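DUF3836 domain-containing protein (Bacteroides vulgatus, PDB 4R8O) is of unknown function, a probably exported member of the DUF3836 family that folds as a single-layer antiparallel beta-sheet built from beta-hairpin repeats. Local coordinates at residues G17-F25 against M36-N46. Residues are numbered along the deposited sequence; the frame is centred on the assembly and turned at random.
Sequences GVVVSETIF and MKHNYKYDANN
Tyr42 lies flat against Val18, whose CB sits over one face of the ring, 4.2 Å from its centroid and 15° off the normal, a CH-pi contact that suits a compact branched residue. With CG anti to its own carbonyl carbon (chi1 -64°), the tyrosine leans across to strand 18-25 and its hydroxyl donates to Val19 O, which lies at the ring edge, 2.9 Å from Tyr42 OH; Arg48 also hydrogen-bonds the tyrosine hydroxyl. Were Tyr42 cut back to an alanine, Val19 O would probably lose this donor and Val18 the ring that its CB rests on. Tyr40 turns its edge instead: CE2 meets Glu22 CB at 4.0 Å, while Arg48 makes a cation-pi contact with the ring. Strands 18-28 and 31-42 form one hairpin of the single-layer antiparallel sheet, where neither face is backed by a second sheet, so long and aromatic side chains probably do much of the covering. Between them the antiparallel ladder runs from Ser21 to Ile24; Glu22 and His38 are a hydrogen-bonded pair, His38 N to Glu22 O 2.8 Å. Their side chains run alongside each other, carboxylate and imidazole planes 65° apart; ND1 of His38 is held by Asp51. Ile24 brings CD1 to the imidazole edge, 4.0 Å from His38 CD2, and lies beside Met36, a selenomethionine. On the opposite face, Ser21 OG gives Asn39 OD1 a weak bond of 3.5 Å, while Gln54 takes the amide ND2; the long methylene chain of Lys37 suits lying across Thr23 and Ser21, its CG 4.0 Å from Thr23 OG1.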
loop_
_atom_site.group_PDB
_atom_site.type_symbol
_atom_site.label_atom_id
_atom_site.label_comp_id
_atom_site.label_asym_id
_atom_site.label_seq_id
_atom_site.Cartn_x
_atom_site.Cartn_y
_atom_site.Cartn_z
ATOM N N GLY A 17 -4.333 -13.203 12.052
ATOM C CA GLY A 17 -4.710 -12.038 12.848
ATOM C C GLY A 17 -4.330 -10.707 12.247
ATOM O O GLY A 17 -4.796 -9.677 12.739
ATOM N N VAL A 18 -3.505 -10.713 11.195
ATOM C CA VAL A 18 -3.099 -9.486 10.549
ATOM C C VAL A 18 -3.565 -9.453 9.119
ATOM O O VAL A 18 -3.373 -10.407 8.370
ATOM C CB VAL A 18 -1.571 -9.222 10.580
ATOM C CG1 VAL A 18 -1.148 -8.876 12.004
ATOM C CG2 VAL A 18 -0.746 -10.378 10.031
ATOM N N VAL A 19 -4.110 -8.292 8.759
ATOM C CA VAL A 19 -4.442 -7.936 7.390
ATOM C C VAL A 19 -3.242 -7.858 6.441
ATOM O O VAL A 19 -2.433 -6.959 6.532
ATOM C CB VAL A 19 -5.239 -6.609 7.314
ATOM C CG1 VAL A 19 -6.597 -6.784 7.959
ATOM C CG2 VAL A 19 -4.526 -5.438 7.979
ATOM N N VAL A 20 -3.154 -8.812 5.518
ATOM C CA VAL A 20 -2.052 -8.939 4.552
ATOM C C VAL A 20 -2.353 -8.122 3.322
ATOM O O VAL A 20 -1.469 -7.814 2.531
ATOM C CB VAL A 20 -1.879 -10.427 4.144
ATOM C CG1 VAL A 20 -0.759 -10.646 3.111
ATOM C CG2 VAL A 20 -1.599 -11.238 5.387
ATOM N N SER A 21 -3.617 -7.817 3.134
ATOM C CA SER A 21 -4.052 -7.089 1.986
ATOM C C SER A 21 -5.415 -6.475 2.235
ATOM O O SER A 21 -6.205 -6.985 3.041
ATOM C CB SER A 21 -4.140 -8.036 0.795
ATOM O OG SER A 21 -4.736 -7.404 -0.334
ATOM N N GLU A 22 -5.696 -5.415 1.494
ATOM C CA GLU A 22 -7.008 -4.800 1.512
ATOM C C GLU A 22 -7.332 -4.225 0.140
ATOM O O GLU A 22 -6.495 -3.608 -0.492
ATOM C CB GLU A 22 -7.015 -3.720 2.544
ATOM C CG GLU A 22 -8.387 -3.203 2.836
ATOM C CD GLU A 22 -8.344 -1.865 3.492
ATOM O OE1 GLU A 22 -7.810 -0.931 2.865
ATOM O OE2 GLU A 22 -8.835 -1.751 4.624
ATOM N N THR A 23 -8.561 -4.397 -0.295
ATOM C CA THR A 23 -8.975 -3.950 -1.608
ATOM C C THR A 23 -10.049 -2.871 -1.418
ATOM O O THR A 23 -10.902 -2.973 -0.536
ATOM C CB THR A 23 -9.476 -5.132 -2.412
ATOM O OG1 THR A 23 -8.499 -6.179 -2.364
ATOM C CG2 THR A 23 -9.694 -4.754 -3.844
ATOM N N ILE A 24 -9.980 -1.838 -2.249
ATOM C CA ILE A 24 -10.918 -0.717 -2.175
ATOM C C ILE A 24 -11.582 -0.661 -3.530
ATOM O O ILE A 24 -10.918 -0.821 -4.573
ATOM C CB ILE A 24 -10.254 0.622 -1.786
ATOM C CG1 ILE A 24 -9.387 0.436 -0.529
ATOM C CG2 ILE A 24 -11.310 1.680 -1.485
ATOM C CD1 ILE A 24 -8.418 1.576 -0.247
ATOM N N PHE A 25 -12.899 -0.493 -3.507
ATOM C CA PHE A 25 -13.680 -0.456 -4.717
ATOM C C PHE A 25 -14.531 0.801 -4.734
ATOM O O PHE A 25 -14.775 1.409 -3.695
ATOM C CB PHE A 25 -14.678 -1.604 -4.779
ATOM C CG PHE A 25 -14.133 -2.968 -4.476
ATOM C CD1 PHE A 25 -14.132 -3.458 -3.164
ATOM C CD2 PHE A 25 -13.774 -3.847 -5.512
ATOM C CE1 PHE A 25 -13.688 -4.756 -2.876
ATOM C CE2 PHE A 25 -13.355 -5.167 -5.217
ATOM C CZ PHE A 25 -13.284 -5.610 -3.899
HETATM N N MSE A 36 -8.311 0.530 -5.744
HETATM C CA MSE A 36 -6.986 0.501 -5.156
HETATM C C MSE A 36 -6.791 -0.751 -4.332
HETATM O O MSE A 36 -7.740 -1.287 -3.800
HETATM C CB MSE A 36 -6.928 1.830 -4.404
HETATM C CG MSE A 36 -5.750 1.924 -3.468
HETATM SE SE MSE A 36 -5.041 3.735 -3.196
HETATM C CE MSE A 36 -3.813 2.823 -2.048
ATOM N N LYS A 37 -5.552 -1.210 -4.187
ATOM C CA LYS A 37 -5.241 -2.429 -3.399
ATOM C C LYS A 37 -4.016 -2.152 -2.584
ATOM O O LYS A 37 -3.003 -1.685 -3.117
ATOM C CB LYS A 37 -4.972 -3.594 -4.335
ATOM C CG LYS A 37 -4.913 -4.964 -3.670
ATOM C CD LYS A 37 -4.603 -6.013 -4.713
ATOM C CE LYS A 37 -4.419 -7.385 -4.099
ATOM N NZ LYS A 37 -3.532 -8.226 -4.940
ATOM N N HIS A 38 -4.104 -2.399 -1.287
ATOM C CA HIS A 38 -2.972 -2.190 -0.398
ATOM C C HIS A 38 -2.426 -3.553 -0.029
ATOM O O HIS A 38 -3.164 -4.377 0.483
ATOM C CB HIS A 38 -3.410 -1.537 0.882
ATOM C CG HIS A 38 -3.597 -0.062 0.809
ATOM N ND1 HIS A 38 -2.535 0.810 0.819
ATOM C CD2 HIS A 38 -4.718 0.702 0.855
ATOM C CE1 HIS A 38 -2.993 2.051 0.847
ATOM N NE2 HIS A 38 -4.317 2.015 0.874
ATOM N N ASN A 39 -1.151 -3.790 -0.253
ATOM C CA ASN A 39 -0.522 -5.065 0.147
ATOM C C ASN A 39 0.443 -4.727 1.267
ATOM O O ASN A 39 1.305 -3.895 1.085
ATOM C CB ASN A 39 0.182 -5.639 -1.050
ATOM C CG ASN A 39 -0.780 -5.861 -2.229
ATOM O OD1 ASN A 39 -1.834 -6.503 -2.067
ATOM N ND2 ASN A 39 -0.446 -5.322 -3.403
ATOM N N TYR A 40 0.251 -5.351 2.431
ATOM C CA TYR A 40 1.004 -5.079 3.648
ATOM C C TYR A 40 1.976 -6.211 4.016
ATOM O O TYR A 40 1.642 -7.361 3.808
ATOM C CB TYR A 40 0.022 -4.971 4.806
ATOM C CG TYR A 40 -1.035 -3.958 4.599
ATOM C CD1 TYR A 40 -0.738 -2.614 4.673
ATOM C CD2 TYR A 40 -2.350 -4.335 4.359
ATOM C CE1 TYR A 40 -1.725 -1.654 4.494
ATOM C CE2 TYR A 40 -3.352 -3.398 4.175
ATOM C CZ TYR A 40 -3.036 -2.054 4.242
ATOM O OH TYR A 40 -4.010 -1.108 4.040
ATOM N N LYS A 41 3.135 -5.875 4.595
ATOM C CA LYS A 41 4.132 -6.854 5.082
ATOM C C LYS A 41 4.428 -6.499 6.506
ATOM O O LYS A 41 4.329 -5.342 6.881
ATOM C CB LYS A 41 5.439 -6.785 4.283
ATOM C CG LYS A 41 5.215 -6.779 2.781
ATOM C CD LYS A 41 6.373 -7.276 1.925
ATOM C CE LYS A 41 5.844 -7.810 0.574
ATOM N NZ LYS A 41 4.747 -8.851 0.618
ATOM N N TYR A 42 4.814 -7.478 7.306
ATOM C CA TYR A 42 5.072 -7.256 8.747
ATOM C C TYR A 42 6.420 -7.845 9.094
ATOM O O TYR A 42 6.928 -8.656 8.341
ATOM C CB TYR A 42 3.932 -7.878 9.577
ATOM C CG TYR A 42 2.570 -7.209 9.333
ATOM C CD1 TYR A 42 1.833 -7.470 8.176
ATOM C CD2 TYR A 42 2.035 -6.297 10.239
ATOM C CE1 TYR A 42 0.606 -6.839 7.918
ATOM C CE2 TYR A 42 0.807 -5.653 9.990
ATOM C CZ TYR A 42 0.099 -5.929 8.828
ATOM O OH TYR A 42 -1.109 -5.316 8.572
ATOM N N ASP A 43 7.027 -7.408 10.189
ATOM C CA ASP A 43 8.269 -8.032 10.675
ATOM C C ASP A 43 7.934 -9.254 11.538
ATOM O O ASP A 43 6.794 -9.648 11.596
ATOM C CB ASP A 43 9.131 -7.013 11.417
ATOM C CG ASP A 43 8.451 -6.413 12.627
ATOM O OD1 ASP A 43 7.672 -7.091 13.356
ATOM O OD2 ASP A 43 8.692 -5.221 12.817
ATOM N N ALA A 44 8.922 -9.825 12.224
ATOM C CA ALA A 44 8.720 -10.983 13.127
ATOM C C ALA A 44 7.931 -10.599 14.375
ATOM O O ALA A 44 6.967 -11.285 14.740
ATOM C CB ALA A 44 10.050 -11.609 13.521
ATOM N N ASN A 45 8.286 -9.462 14.969
ATOM C CA ASN A 45 7.475 -8.873 16.049
ATOM C C ASN A 45 6.081 -8.430 15.611
ATOM O O ASN A 45 5.305 -7.971 16.433
ATOM C CB ASN A 45 8.194 -7.687 16.687
ATOM C CG ASN A 45 9.436 -8.095 17.435
ATOM O OD1 ASN A 45 9.549 -9.226 17.920
ATOM N ND2 ASN A 45 10.385 -7.175 17.540
ATOM N N ASN A 46 5.789 -8.498 14.310
ATOM C CA ASN A 46 4.429 -8.347 13.745
ATOM C C ASN A 46 3.879 -6.927 13.614
ATOM O O ASN A 46 2.672 -6.706 13.631
ATOM C CB ASN A 46 3.402 -9.300 14.422
ATOM C CG ASN A 46 2.878 -10.364 13.466
ATOM O OD1 ASN A 46 3.614 -10.906 12.628
ATOM N ND2 ASN A 46 1.611 -10.682 13.589
#